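Local coordinates for putative cell surface protein (Streptococcus pyogenes, PDB 4OFQ) that probably acts as a streptococcal cell-surface adhesin of the antigen I/II family, here as its C-terminal beta-sandwich region, at residues 187-192 / 222-227; 193-198 / 217-222; 236-241 / 291-296; 254-259 / 311-316. All coordinates share one frame; numbering follows the deposited sequence.

Contact 1. Residues 187-192 / 222-227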
loop_
_atom_site.group_PDB
_atom_site.type_symbol
_atom_site.label_atom_id
_atom_site.label_comp_id
_atom_site.label_asym_id
_atom_site.label_seq_id
_atom_site.Cartn_x
_atom_site.Cartn_y
_atom_site.Cartn_z
ATOM N N HIS A 187 -4.573 5.883 3.082
ATOM C CA HIS A 187 -3.823 6.932 2.414
ATOM C C HIS A 187 -2.599 6.313 1.768
ATOM O O HIS A 187 -1.902 5.504 2.385
ATOM C CB HIS A 187 -3.424 8.017 3.423
ATOM C CG HIS A 187 -2.759 9.208 2.806
ATOM N ND1 HIS A 187 -1.459 9.568 3.094
ATOM C CD2 HIS A 187 -3.215 10.126 1.918
ATOM C CE1 HIS A 187 -1.141 10.654 2.409
ATOM N NE2 HIS A 187 -2.193 11.018 1.694
ATOM N N LEU A 188 -2.354 6.655 0.511
ATOM C CA LEU A 188 -1.119 6.242 -0.136
ATOM C C LEU A 188 -0.054 7.296 0.118
ATOM O O LEU A 188 -0.179 8.430 -0.326
ATOM C CB LEU A 188 -1.313 6.030 -1.641
ATOM C CG LEU A 188 -0.010 5.773 -2.399
ATOM C CD1 LEU A 188 0.740 4.572 -1.820
ATOM C CD2 LEU A 188 -0.277 5.564 -3.882
ATOM N N SER A 189 0.990 6.919 0.851
ATOM C CA SER A 189 2.112 7.811 1.074
ATOM C C SER A 189 2.786 8.134 -0.253
ATOM O O SER A 189 2.987 7.247 -1.081
ATOM C CB SER A 189 3.120 7.161 2.021
ATOM O OG SER A 189 2.643 7.195 3.347
ATOM N N GLU A 190 3.093 9.405 -0.472
ATOM C CA GLU A 190 3.868 9.769 -1.644
ATOM C C GLU A 190 5.329 9.663 -1.256
ATOM O O GLU A 190 5.793 10.364 -0.356
ATOM C CB GLU A 190 3.546 11.176 -2.122
ATOM C CG GLU A 190 4.310 11.553 -3.383
ATOM C CD GLU A 190 3.958 12.937 -3.889
ATOM O OE1 GLU A 190 2.919 13.478 -3.456
ATOM O OE2 GLU A 190 4.724 13.481 -4.714
ATOM N N LEU A 191 6.040 8.776 -1.946
ATOM C CA LEU A 191 7.444 8.507 -1.674
ATOM C C LEU A 191 8.320 9.444 -2.488
ATOM O O LEU A 191 8.203 9.490 -3.709
ATOM C CB LEU A 191 7.777 7.062 -2.063
ATOM C CG LEU A 191 6.833 5.999 -1.515
ATOM C CD1 LEU A 191 7.246 4.613 -2.001
ATOM C CD2 LEU A 191 6.817 6.063 0.005
ATOM N N THR A 192 9.199 10.185 -1.814
ATOM C CA THR A 192 10.197 11.003 -2.509
ATOM C C THR A 192 11.512 10.937 -1.728
ATOM O O THR A 192 11.514 10.799 -0.502
ATOM C CB THR A 192 9.757 12.497 -2.686
ATOM O OG1 THR A 192 9.764 13.161 -1.422
ATOM C CG2 THR A 192 8.370 12.619 -3.300
ATOM N N GLU A 222 19.294 11.674 1.051
ATOM C CA GLU A 222 18.271 11.928 2.070
ATOM C C GLU A 222 17.175 10.870 1.994
ATOM O O GLU A 222 16.448 10.799 1.004
ATOM C CB GLU A 222 17.656 13.324 1.883
ATOM C CG GLU A 222 16.694 13.697 3.004
ATOM C CD GLU A 222 16.089 15.081 2.844
ATOM O OE1 GLU A 222 15.316 15.288 1.884
ATOM O OE2 GLU A 222 16.379 15.957 3.694
ATOM N N GLY A 223 17.066 10.041 3.025
ATOM C CA GLY A 223 16.053 8.988 3.026
ATOM C C GLY A 223 14.655 9.514 3.315
ATOM O O GLY A 223 14.474 10.554 3.950
ATOM N N TRP A 224 13.652 8.785 2.840
ATOM C CA TRP A 224 12.266 9.167 3.059
ATOM C C TRP A 224 11.929 8.843 4.501
ATOM O O TRP A 224 12.382 7.833 5.039
ATOM C CB TRP A 224 11.355 8.381 2.088
ATOM C CG TRP A 224 9.890 8.604 2.264
ATOM C CD1 TRP A 224 9.194 9.754 2.012
ATOM C CD2 TRP A 224 8.922 7.644 2.714
ATOM N NE1 TRP A 224 7.860 9.576 2.301
ATOM C CE2 TRP A 224 7.665 8.286 2.721
ATOM C CE3 TRP A 224 8.998 6.303 3.104
ATOM C CZ2 TRP A 224 6.490 7.633 3.100
ATOM C CZ3 TRP A 224 7.825 5.651 3.485
ATOM C CH2 TRP A 224 6.590 6.323 3.489
ATOM N N VAL A 225 11.155 9.709 5.144
ATOM C CA VAL A 225 10.731 9.450 6.516
ATOM C C VAL A 225 9.458 8.586 6.504
ATOM O O VAL A 225 8.445 8.961 5.910
ATOM C CB VAL A 225 10.478 10.745 7.281
ATOM C CG1 VAL A 225 9.889 10.428 8.644
ATOM C CG2 VAL A 225 11.800 11.558 7.423
ATOM N N VAL A 226 9.528 7.425 7.150
ATOM C CA VAL A 226 8.376 6.540 7.275
ATOM C C VAL A 226 7.489 7.087 8.378
ATOM O O VAL A 226 7.937 7.235 9.514
ATOM C CB VAL A 226 8.823 5.109 7.616
ATOM C CG1 VAL A 226 7.635 4.170 7.736
ATOM C CG2 VAL A 226 9.773 4.595 6.548
ATOM N N PRO A 227 6.231 7.403 8.048
ATOM C CA PRO A 227 5.343 8.109 8.974
ATOM C C PRO A 227 4.685 7.185 9.970
ATOM O O PRO A 227 4.610 5.971 9.725
ATOM C CB PRO A 227 4.270 8.681 8.046
ATOM C CG PRO A 227 4.154 7.622 6.969
ATOM C CD PRO A 227 5.587 7.165 6.738
HETATM O O HOH W 1 5.455 11.340 2.105
#
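S189 meets the indole of W224 with its CB, which lies 3.6 Å from W224 CZ2. Its hydroxyl OG sits at the edge of the same ring, in its plane. OG also comes 3.9 Å from P227 CG, so S189 touches both ends of the 224-227 run. E190 takes part through its backbone carbonyl. A water takes the N-H of W224 NE1 at 3.0 Å and donates to E190 O at 2.7 Å. L191 makes the main apolar contact. In the conformer given here, one of two, its CD2 methyl stands over the six-membered ring of W224, 3.4 Å from the centroid and 7° off the ring normal, a CH-pi contact. T192 adds its carbonyl, with T192 O 3.5 Å from W224 CB. W224 CG is anti to the backbone N (chi1 176°), which carries the indole out across 189-192. Residues 187-192 run from the end of strand 177-188 toward strand 194-198, so the contact sits at the passage between two beta domains. L191 also packs on N335 and V337. One indole is thus met by a methyl over its face, in that conformer, and tied by a bridging water from its N-H to a backbone carbonyl.

Contact 2. Residues 193-198 / 217-222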
loop_
_atom_site.group_PDB
_atom_site.type_symbol
_atom_site.label_atom_id
_atom_site.label_comp_id
_atom_site.label_asym_id
_atom_site.label_seq_id
_atom_site.Cartn_x
_atom_site.Cartn_y
_atom_site.Cartn_z
ATOM N N VAL A 193 12.631 10.999 -2.440
ATOM C CA VAL A 193 13.930 11.143 -1.784
ATOM C C VAL A 193 14.735 12.196 -2.533
ATOM O O VAL A 193 14.433 12.512 -3.681
ATOM C CB VAL A 193 14.730 9.811 -1.724
ATOM C CG1 VAL A 193 14.047 8.823 -0.752
ATOM C CG2 VAL A 193 14.869 9.208 -3.109
ATOM N N HIS A 194 15.754 12.741 -1.881
ATOM C CA HIS A 194 16.534 13.812 -2.485
ATOM C C HIS A 194 18.026 13.560 -2.346
ATOM O O HIS A 194 18.489 12.975 -1.360
ATOM C CB HIS A 194 16.157 15.163 -1.869
ATOM C CG HIS A 194 14.712 15.516 -2.038
ATOM N ND1 HIS A 194 13.743 15.135 -1.137
ATOM C CD2 HIS A 194 14.070 16.201 -3.015
ATOM C CE1 HIS A 194 12.566 15.575 -1.546
ATOM N NE2 HIS A 194 12.738 16.225 -2.684
ATOM N N LYS A 195 18.774 13.997 -3.349
ATOM C CA LYS A 195 20.218 13.898 -3.299
ATOM C C LYS A 195 20.790 15.288 -3.378
ATOM O O LYS A 195 20.308 16.101 -4.156
ATOM C CB LYS A 195 20.768 13.061 -4.449
ATOM C CG LYS A 195 22.290 12.989 -4.423
ATOM C CD LYS A 195 22.829 11.846 -5.292
ATOM C CE LYS A 195 24.335 11.724 -5.136
ATOM N NZ LYS A 195 24.848 10.506 -5.807
ATOM N N ASP A 196 21.795 15.587 -2.560
ATOM C CA ASP A 196 22.499 16.846 -2.740
ATOM C C ASP A 196 23.988 16.591 -2.744
ATOM O O ASP A 196 24.453 15.499 -2.369
ATOM C CB ASP A 196 22.104 17.883 -1.686
ATOM C CG ASP A 196 22.053 19.301 -2.259
ATOM O OD1 ASP A 196 22.771 19.601 -3.265
ATOM O OD2 ASP A 196 21.283 20.113 -1.704
ATOM N N VAL A 197 24.733 17.576 -3.229
ATOM C CA VAL A 197 26.186 17.485 -3.252
ATOM C C VAL A 197 26.760 18.736 -2.579
ATOM O O VAL A 197 26.349 19.863 -2.873
ATOM C CB VAL A 197 26.746 17.275 -4.684
ATOM C CG1 VAL A 197 26.319 18.403 -5.625
ATOM C CG2 VAL A 197 28.260 17.157 -4.641
ATOM N N PHE A 198 27.688 18.511 -1.653
ATOM C CA PHE A 198 28.267 19.571 -0.841
ATOM C C PHE A 198 29.777 19.562 -0.876
ATOM O O PHE A 198 30.396 18.541 -1.178
ATOM C CB PHE A 198 27.871 19.369 0.621
ATOM C CG PHE A 198 26.402 19.399 0.866
ATOM C CD1 PHE A 198 25.714 20.598 0.877
ATOM C CD2 PHE A 198 25.704 18.232 1.124
ATOM C CE1 PHE A 198 24.352 20.633 1.116
ATOM C CE2 PHE A 198 24.347 18.269 1.374
ATOM C CZ PHE A 198 23.670 19.474 1.367
ATOM N N VAL A 217 34.342 15.808 -2.127
ATOM C CA VAL A 217 32.976 16.286 -2.019
ATOM C C VAL A 217 32.144 15.258 -1.276
ATOM O O VAL A 217 32.502 14.086 -1.180
ATOM C CB VAL A 217 32.299 16.635 -3.372
ATOM C CG1 VAL A 217 33.188 17.555 -4.223
ATOM C CG2 VAL A 217 31.894 15.377 -4.131
ATOM N N THR A 218 31.033 15.723 -0.739
ATOM C CA THR A 218 30.170 14.853 0.029
ATOM C C THR A 218 28.800 14.800 -0.595
ATOM O O THR A 218 28.182 15.836 -0.829
ATOM C CB THR A 218 30.018 15.388 1.462
ATOM O OG1 THR A 218 31.296 15.369 2.107
ATOM C CG2 THR A 218 29.048 14.538 2.236
ATOM N N TYR A 219 28.303 13.592 -0.842
ATOM C CA TYR A 219 26.929 13.459 -1.316
ATOM C C TYR A 219 26.037 13.166 -0.118
ATOM O O TYR A 219 26.373 12.329 0.725
ATOM C CB TYR A 219 26.791 12.336 -2.350
ATOM C CG TYR A 219 27.514 12.601 -3.650
ATOM C CD1 TYR A 219 27.134 13.646 -4.474
ATOM C CD2 TYR A 219 28.590 11.802 -4.051
ATOM C CE1 TYR A 219 27.797 13.892 -5.674
ATOM C CE2 TYR A 219 29.258 12.046 -5.234
ATOM C CZ TYR A 219 28.861 13.093 -6.036
ATOM O OH TYR A 219 29.533 13.347 -7.211
ATOM N N ARG A 220 24.911 13.863 -0.037
ATOM C CA ARG A 220 23.912 13.514 0.963
ATOM C C ARG A 220 22.765 12.768 0.288
ATOM O O ARG A 220 22.105 13.303 -0.625
ATOM C CB ARG A 220 23.354 14.746 1.658
ATOM C CG ARG A 220 22.315 14.368 2.704
ATOM C CD ARG A 220 21.840 15.570 3.484
ATOM N NE ARG A 220 20.841 16.341 2.756
ATOM C CZ ARG A 220 19.647 16.660 3.248
ATOM N NH1 ARG A 220 19.299 16.261 4.466
ATOM N NH2 ARG A 220 18.798 17.372 2.518
ATOM N N LEU A 221 22.537 11.534 0.725
ATOM C CA LEU A 221 21.401 10.768 0.241
ATOM C C LEU A 221 20.313 10.858 1.299
ATOM O O LEU A 221 20.406 10.217 2.339
ATOM C CB LEU A 221 21.801 9.309 -0.008
ATOM C CG LEU A 221 23.142 9.078 -0.720
ATOM C CD1 LEU A 221 23.385 7.569 -0.987
ATOM C CD2 LEU A 221 23.201 9.883 -2.029
ATOM N N GLU A 222 19.294 11.674 1.051
ATOM C CA GLU A 222 18.271 11.928 2.070
ATOM C C GLU A 222 17.175 10.870 1.994
ATOM O O GLU A 222 16.448 10.799 1.004
ATOM C CB GLU A 222 17.656 13.324 1.883
ATOM C CG GLU A 222 16.694 13.697 3.004
ATOM C CD GLU A 222 16.089 15.081 2.844
ATOM O OE1 GLU A 222 15.316 15.288 1.884
ATOM O OE2 GLU A 222 16.379 15.957 3.694
HETATM O O HOH W 2 14.288 13.169 0.946
#
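Strands 194-198 and 217-222 run antiparallel, their axes 4.7 Å apart and 163° between directions. H194-E222, D196-R220 and F198-T218 are hydrogen-bonded pairs; K195-L221 and V197-Y219 are non-hydrogen-bonded pairs. The bond from F198 N to T218 O is 2.8 Å, and the return bond from T218 N to F198 O is nearly straight at 177°. On the face with K195, V197, Y219 and L221, the extended K195 chain crosses the Y219 ring, with CE 3.5 Å from Y219 CD1. Its NZ lies over the ring face, 4.2 Å from the centroid. V197 CG2 comes 3.5 Å from Y219 CE1. K195 NZ is covalently joined to N326 CG, an intramolecular isopeptide bond of the kind known in Gram-positive surface proteins, and NZ hydrogen-bonds D241. As an amide, this nitrogen is not a full cation over the ring. The link ties edge strand 194-198 to strand 323-332 in the opposing sheet of the sandwich. Y219 OH is held by D248. The other face is more polar. F198 meets R220 CB with the edge of its ring, CE2 to CB 3.7 Å. R220 bends at chi3 (80°), which turns its guanidinium back to E222, with NH2 3.0 Å from OE2 in a salt bridge. H194 and E222 lie side by side; the weak bond from H194 ND1 to E222 OE1 is doubtful, since H194 has two conformers.

Contact 3. Residues 236-241 / 291-296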
loop_
_atom_site.group_PDB
_atom_site.type_symbol
_atom_site.label_atom_id
_atom_site.label_comp_id
_atom_site.label_asym_id
_atom_site.label_seq_id
_atom_site.Cartn_x
_atom_site.Cartn_y
_atom_site.Cartn_z
ATOM N N GLU A 236 12.650 -3.545 4.652
ATOM C CA GLU A 236 13.773 -3.077 3.826
ATOM C C GLU A 236 13.864 -1.556 3.840
ATOM O O GLU A 236 12.843 -0.873 3.742
ATOM C CB GLU A 236 13.611 -3.545 2.383
ATOM C CG GLU A 236 14.676 -2.988 1.417
ATOM C CD GLU A 236 14.481 -3.453 -0.011
ATOM O OE1 GLU A 236 13.354 -3.329 -0.536
ATOM O OE2 GLU A 236 15.461 -3.952 -0.612
ATOM N N TYR A 237 15.090 -1.045 3.950
ATOM C CA TYR A 237 15.381 0.393 3.875
ATOM C C TYR A 237 16.848 0.435 3.453
ATOM O O TYR A 237 17.767 0.288 4.274
ATOM C CB TYR A 237 15.170 1.084 5.228
ATOM C CG TYR A 237 15.083 2.615 5.191
ATOM C CD1 TYR A 237 16.238 3.413 5.165
ATOM C CD2 TYR A 237 13.855 3.255 5.226
ATOM C CE1 TYR A 237 16.158 4.822 5.147
ATOM C CE2 TYR A 237 13.760 4.651 5.205
ATOM C CZ TYR A 237 14.909 5.429 5.166
ATOM O OH TYR A 237 14.777 6.810 5.170
ATOM N N LYS A 238 17.057 0.589 2.154
ATOM C CA LYS A 238 18.373 0.404 1.550
ATOM C C LYS A 238 18.677 1.517 0.558
ATOM O O LYS A 238 17.845 1.834 -0.300
ATOM C CB LYS A 238 18.410 -0.953 0.836
ATOM C CG LYS A 238 19.736 -1.261 0.141
ATOM C CD LYS A 238 19.787 -2.705 -0.336
ATOM C CE LYS A 238 18.889 -2.947 -1.526
ATOM N NZ LYS A 238 19.127 -4.328 -2.073
ATOM N N PHE A 239 19.870 2.100 0.678
ATOM C CA PHE A 239 20.328 3.125 -0.248
ATOM C C PHE A 239 21.168 2.437 -1.310
ATOM O O PHE A 239 22.064 1.654 -0.983
ATOM C CB PHE A 239 21.226 4.140 0.465
ATOM C CG PHE A 239 20.571 4.884 1.598
ATOM C CD1 PHE A 239 20.389 4.280 2.833
ATOM C CD2 PHE A 239 20.204 6.216 1.451
ATOM C CE1 PHE A 239 19.818 4.969 3.892
ATOM C CE2 PHE A 239 19.641 6.914 2.506
ATOM C CZ PHE A 239 19.445 6.281 3.737
ATOM N N VAL A 240 20.902 2.741 -2.581
ATOM C CA VAL A 240 21.725 2.233 -3.673
ATOM C C VAL A 240 22.234 3.399 -4.541
ATOM O O VAL A 240 21.460 4.256 -4.980
ATOM C CB VAL A 240 20.953 1.225 -4.540
ATOM C CG1 VAL A 240 21.850 0.691 -5.635
ATOM C CG2 VAL A 240 20.436 0.078 -3.682
ATOM N N ASP A 241 23.532 3.431 -4.803
ATOM C CA ASP A 241 24.097 4.569 -5.530
ATOM C C ASP A 241 25.185 4.080 -6.479
ATOM O O ASP A 241 26.191 3.527 -6.040
ATOM C CB ASP A 241 24.649 5.600 -4.527
ATOM C CG ASP A 241 24.970 6.927 -5.167
ATOM O OD1 ASP A 241 25.418 6.938 -6.331
ATOM O OD2 ASP A 241 24.755 7.968 -4.518
ATOM N N GLU A 291 26.159 0.489 -1.822
ATOM C CA GLU A 291 24.914 0.094 -1.197
ATOM C C GLU A 291 25.037 0.231 0.325
ATOM O O GLU A 291 26.045 -0.156 0.898
ATOM C CB GLU A 291 24.653 -1.363 -1.571
ATOM C CG GLU A 291 23.335 -1.914 -1.147
ATOM C CD GLU A 291 23.213 -3.371 -1.531
ATOM O OE1 GLU A 291 23.173 -3.657 -2.751
ATOM O OE2 GLU A 291 23.191 -4.222 -0.614
ATOM N N LEU A 292 24.028 0.803 0.972
ATOM C CA LEU A 292 23.946 0.734 2.430
ATOM C C LEU A 292 22.554 0.241 2.804
ATOM O O LEU A 292 21.552 0.876 2.474
ATOM C CB LEU A 292 24.251 2.092 3.082
ATOM C CG LEU A 292 24.257 2.138 4.616
ATOM C CD1 LEU A 292 25.259 3.157 5.134
ATOM C CD2 LEU A 292 22.867 2.470 5.144
ATOM N N ALA A 293 22.499 -0.891 3.493
ATOM C CA ALA A 293 21.228 -1.520 3.844
ATOM C C ALA A 293 21.061 -1.640 5.347
ATOM O O ALA A 293 21.964 -2.110 6.053
ATOM C CB ALA A 293 21.119 -2.910 3.207
ATOM N N PHE A 294 19.896 -1.243 5.840
ATOM C CA PHE A 294 19.581 -1.508 7.234
ATOM C C PHE A 294 19.346 -2.997 7.458
ATOM O O PHE A 294 18.784 -3.684 6.602
ATOM C CB PHE A 294 18.386 -0.673 7.675
ATOM C CG PHE A 294 18.779 0.687 8.150
ATOM C CD1 PHE A 294 18.894 1.739 7.260
ATOM C CD2 PHE A 294 19.072 0.904 9.493
ATOM C CE1 PHE A 294 19.294 2.999 7.704
ATOM C CE2 PHE A 294 19.467 2.154 9.941
ATOM C CZ PHE A 294 19.575 3.201 9.043
ATOM N N LYS A 295 19.785 -3.502 8.608
ATOM C CA LYS A 295 19.589 -4.916 8.916
ATOM C C LYS A 295 18.121 -5.209 9.234
ATOM O O LYS A 295 17.476 -4.454 9.963
ATOM C CB LYS A 295 20.466 -5.332 10.089
ATOM C CG LYS A 295 21.956 -5.265 9.790
ATOM C CD LYS A 295 22.769 -5.233 11.080
ATOM C CE LYS A 295 24.259 -5.287 10.766
ATOM N NZ LYS A 295 25.069 -5.195 12.007
ATOM N N GLN A 296 17.603 -6.321 8.716
ATOM C CA GLN A 296 16.201 -6.668 8.949
ATOM C C GLN A 296 15.849 -6.853 10.425
ATOM O O GLN A 296 14.770 -6.452 10.861
ATOM C CB GLN A 296 15.794 -7.925 8.176
ATOM C CG GLN A 296 15.787 -7.767 6.682
ATOM C CD GLN A 296 15.042 -8.891 5.993
ATOM O OE1 GLN A 296 15.523 -10.027 5.925
ATOM N NE2 GLN A 296 13.852 -8.582 5.475
HETATM O O HOH W 3 17.252 -2.936 4.287
#
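F239 and L292 lie side by side on the buried face of this strand pair, with F239 CD1 3.8 Å from L292 CD2. The edge of the F239 ring also receives L292 O, in its plane. Y237 and F294 continue the packing. Y237 CD1 is 3.8 Å from F294 CD1, and the two ring planes stand at 82°. Y237 O sits in plane at the edge of the F294 ring. Both rings meet F308 edge-to-face, so three aromatic residues close this end of the core. The polar end of Y237 is held too, by the carbonyl of W224.

Strands 237-241 and 291-294 are antiparallel, 179° between directions. F239 and L292 form a hydrogen-bonded pair, with F239 N 2.7 Å from L292 O. F294 N adds a bond to Y237 O. The pair belongs to the sheet of the beta sandwich that packs against the sheet of 194-198, 216-222, 310-318 and 248-257. Strands 323-332 and 279-284 flank it. L292 and F294 both reach V255 of the opposing sheet.

The face with K238, V240, E291 and A293 is looser and partly exposed. K238 CG rests 3.7 Å from A293 CB. K238 CD lies against the E291 carboxylate, 3.7 Å from E291 CD. Beyond it the chain bends at chi3 (72°), which sets CE and NZ. The charges stay apart: K238 NZ is 4.2 Å from E291 OE1, and its salt bridge to E236 is long. Past the last pair the strands part, and a water spans from Y237 N to F294 O.

Contact 4. Residues 254-259 / 311-316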
loop_
_atom_site.group_PDB
_atom_site.type_symbol
_atom_site.label_atom_id
_atom_site.label_comp_id
_atom_site.label_asym_id
_atom_site.label_seq_id
_atom_site.Cartn_x
_atom_site.Cartn_y
_atom_site.Cartn_z
ATOM N N LYS A 254 28.706 7.597 6.159
ATOM C CA LYS A 254 28.154 7.733 7.500
ATOM C C LYS A 254 26.641 7.687 7.338
ATOM O O LYS A 254 26.119 8.066 6.289
ATOM C CB LYS A 254 28.583 9.072 8.119
ATOM C CG LYS A 254 27.989 9.340 9.494
ATOM C CD LYS A 254 28.665 10.517 10.208
ATOM C CE LYS A 254 28.519 11.813 9.429
ATOM N NZ LYS A 254 29.033 12.991 10.202
ATOM N N VAL A 255 25.932 7.214 8.352
ATOM C CA VAL A 255 24.470 7.197 8.278
ATOM C C VAL A 255 23.878 7.662 9.618
ATOM O O VAL A 255 24.289 7.178 10.685
ATOM C CB VAL A 255 23.948 5.791 7.875
ATOM C CG1 VAL A 255 24.509 4.722 8.811
ATOM C CG2 VAL A 255 22.412 5.769 7.876
ATOM N N LEU A 256 22.962 8.630 9.565
ATOM C CA LEU A 256 22.431 9.256 10.778
ATOM C C LEU A 256 20.912 9.192 10.837
ATOM O O LEU A 256 20.234 9.333 9.820
ATOM C CB LEU A 256 22.835 10.729 10.841
ATOM C CG LEU A 256 24.328 11.032 10.755
ATOM C CD1 LEU A 256 24.571 12.537 10.732
ATOM C CD2 LEU A 256 25.033 10.389 11.926
ATOM N N ALA A 257 20.373 9.022 12.034
ATOM C CA ALA A 257 18.923 9.074 12.199
ATOM C C ALA A 257 18.445 10.494 11.923
ATOM O O ALA A 257 19.076 11.458 12.361
ATOM C CB ALA A 257 18.528 8.632 13.605
ATOM N N THR A 258 17.353 10.631 11.169
ATOM C CA THR A 258 16.779 11.953 10.917
ATOM C C THR A 258 15.503 12.235 11.712
ATOM O O THR A 258 14.928 13.321 11.607
ATOM C CB THR A 258 16.510 12.176 9.420
ATOM O OG1 THR A 258 15.817 11.044 8.890
ATOM C CG2 THR A 258 17.821 12.354 8.670
ATOM N N VAL A 259 15.060 11.251 12.494
ATOM C CA VAL A 259 13.954 11.412 13.435
ATOM C C VAL A 259 14.287 10.600 14.681
ATOM O O VAL A 259 15.165 9.744 14.632
ATOM C CB VAL A 259 12.624 10.845 12.883
ATOM C CG1 VAL A 259 12.143 11.632 11.661
ATOM C CG2 VAL A 259 12.766 9.355 12.557
ATOM N N ASP A 311 19.635 9.599 6.873
ATOM C CA ASP A 311 20.387 10.155 5.750
ATOM C C ASP A 311 21.744 9.480 5.691
ATOM O O ASP A 311 22.367 9.219 6.733
ATOM C CB ASP A 311 20.631 11.656 5.918
ATOM C CG ASP A 311 19.388 12.484 5.696
ATOM O OD1 ASP A 311 18.344 11.918 5.291
ATOM O OD2 ASP A 311 19.458 13.705 5.947
ATOM N N ALA A 312 22.205 9.205 4.474
ATOM C CA ALA A 312 23.556 8.706 4.273
ATOM C C ALA A 312 24.428 9.820 3.706
ATOM O O ALA A 312 23.982 10.605 2.869
ATOM C CB ALA A 312 23.549 7.507 3.340
ATOM N N PHE A 313 25.666 9.903 4.180
ATOM C CA PHE A 313 26.617 10.863 3.635
ATOM C C PHE A 313 27.781 10.099 3.066
ATOM O O PHE A 313 28.466 9.370 3.788
ATOM C CB PHE A 313 27.117 11.821 4.714
ATOM C CG PHE A 313 26.044 12.694 5.277
ATOM C CD1 PHE A 313 25.207 12.226 6.271
ATOM C CD2 PHE A 313 25.840 13.973 4.778
ATOM C CE1 PHE A 313 24.198 13.026 6.786
ATOM C CE2 PHE A 313 24.840 14.778 5.294
ATOM C CZ PHE A 313 24.017 14.300 6.299
ATOM N N VAL A 314 28.023 10.297 1.778
ATOM C CA VAL A 314 29.042 9.548 1.066
ATOM C C VAL A 314 30.146 10.497 0.623
ATOM O O VAL A 314 29.889 11.449 -0.119
ATOM C CB VAL A 314 28.432 8.828 -0.159
ATOM C CG1 VAL A 314 29.515 8.143 -0.971
ATOM C CG2 VAL A 314 27.390 7.816 0.305
ATOM N N VAL A 315 31.363 10.233 1.094
ATOM C CA VAL A 315 32.502 11.109 0.844
ATOM C C VAL A 315 33.348 10.523 -0.281
ATOM O O VAL A 315 33.717 9.355 -0.225
ATOM C CB VAL A 315 33.362 11.267 2.106
ATOM C CG1 VAL A 315 34.585 12.084 1.806
ATOM C CG2 VAL A 315 32.549 11.922 3.229
ATOM N N VAL A 316 33.620 11.328 -1.315
ATOM C CA VAL A 316 34.432 10.889 -2.446
ATOM C C VAL A 316 35.550 11.893 -2.730
ATOM O O VAL A 316 35.479 13.051 -2.316
ATOM C CB VAL A 316 33.584 10.688 -3.744
ATOM C CG1 VAL A 316 32.383 9.780 -3.469
ATOM C CG2 VAL A 316 33.116 12.035 -4.302
HETATM O O HOH W 4 15.726 11.597 6.209
#
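T258 lays its CG2 methyl against the carboxylate of D311, 3.4 Å from D311 CG and at much the same distance from both oxygens. The two side chains cross at about a right angle. T258 OG1 lies between the backbone N and the carbonyl carbon (chi1 48°), which turns it to a water 2.7 Å away. That water donates to D311 OD1 at 2.8 Å. D311 has further partners: OD1 accepts from G223 N, and OD2 pairs with R220 in a salt bridge. Next along the same face, L256 CD1 touches F313 CE1 at 4.0 Å. K254 rises beside F313, and its NZ forms a salt bridge with E201. Backbone bonds tie the strands 254-257 and 311-316 as an antiparallel pair. F313 N to K254 O is 2.8 Å, and L256 N to D311 O is 3.0 Å. Strand 248-257 is one of the two outer strands of this four-stranded sheet in the C-terminal beta sandwich. V255, on the face opposite K254 and L256, looks into the sandwich. The buried D311 carboxylate is therefore well supplied with donors: a water, a backbone N-H and an arginine. These would probably favour its charged form.

Contacts 2, 3 and 4 lie in one beta sandwich and are partly buried, while contact 1 is a surface contact at its junction with the preceding domain. Contacts 2 and 4 belong to the same sheet, where strands 216-222 and 310-318 are neighbours. Their centres are about 9 Å apart. Contact 3 lies in the facing sheet, and its inward side chains meet those of contact 4. K195 of contact 2 also reaches D241 of contact 3. Contacts 2 to 4 rest on backbone ladders. Their inner faces are mostly apolar, isopeptide-linked K195 apart; the outer ones are mixed and carry charges. Contact 1 lacks such a ladder. It still connects to the sandwich, through W224 O to Y237 OH and through the shared E222.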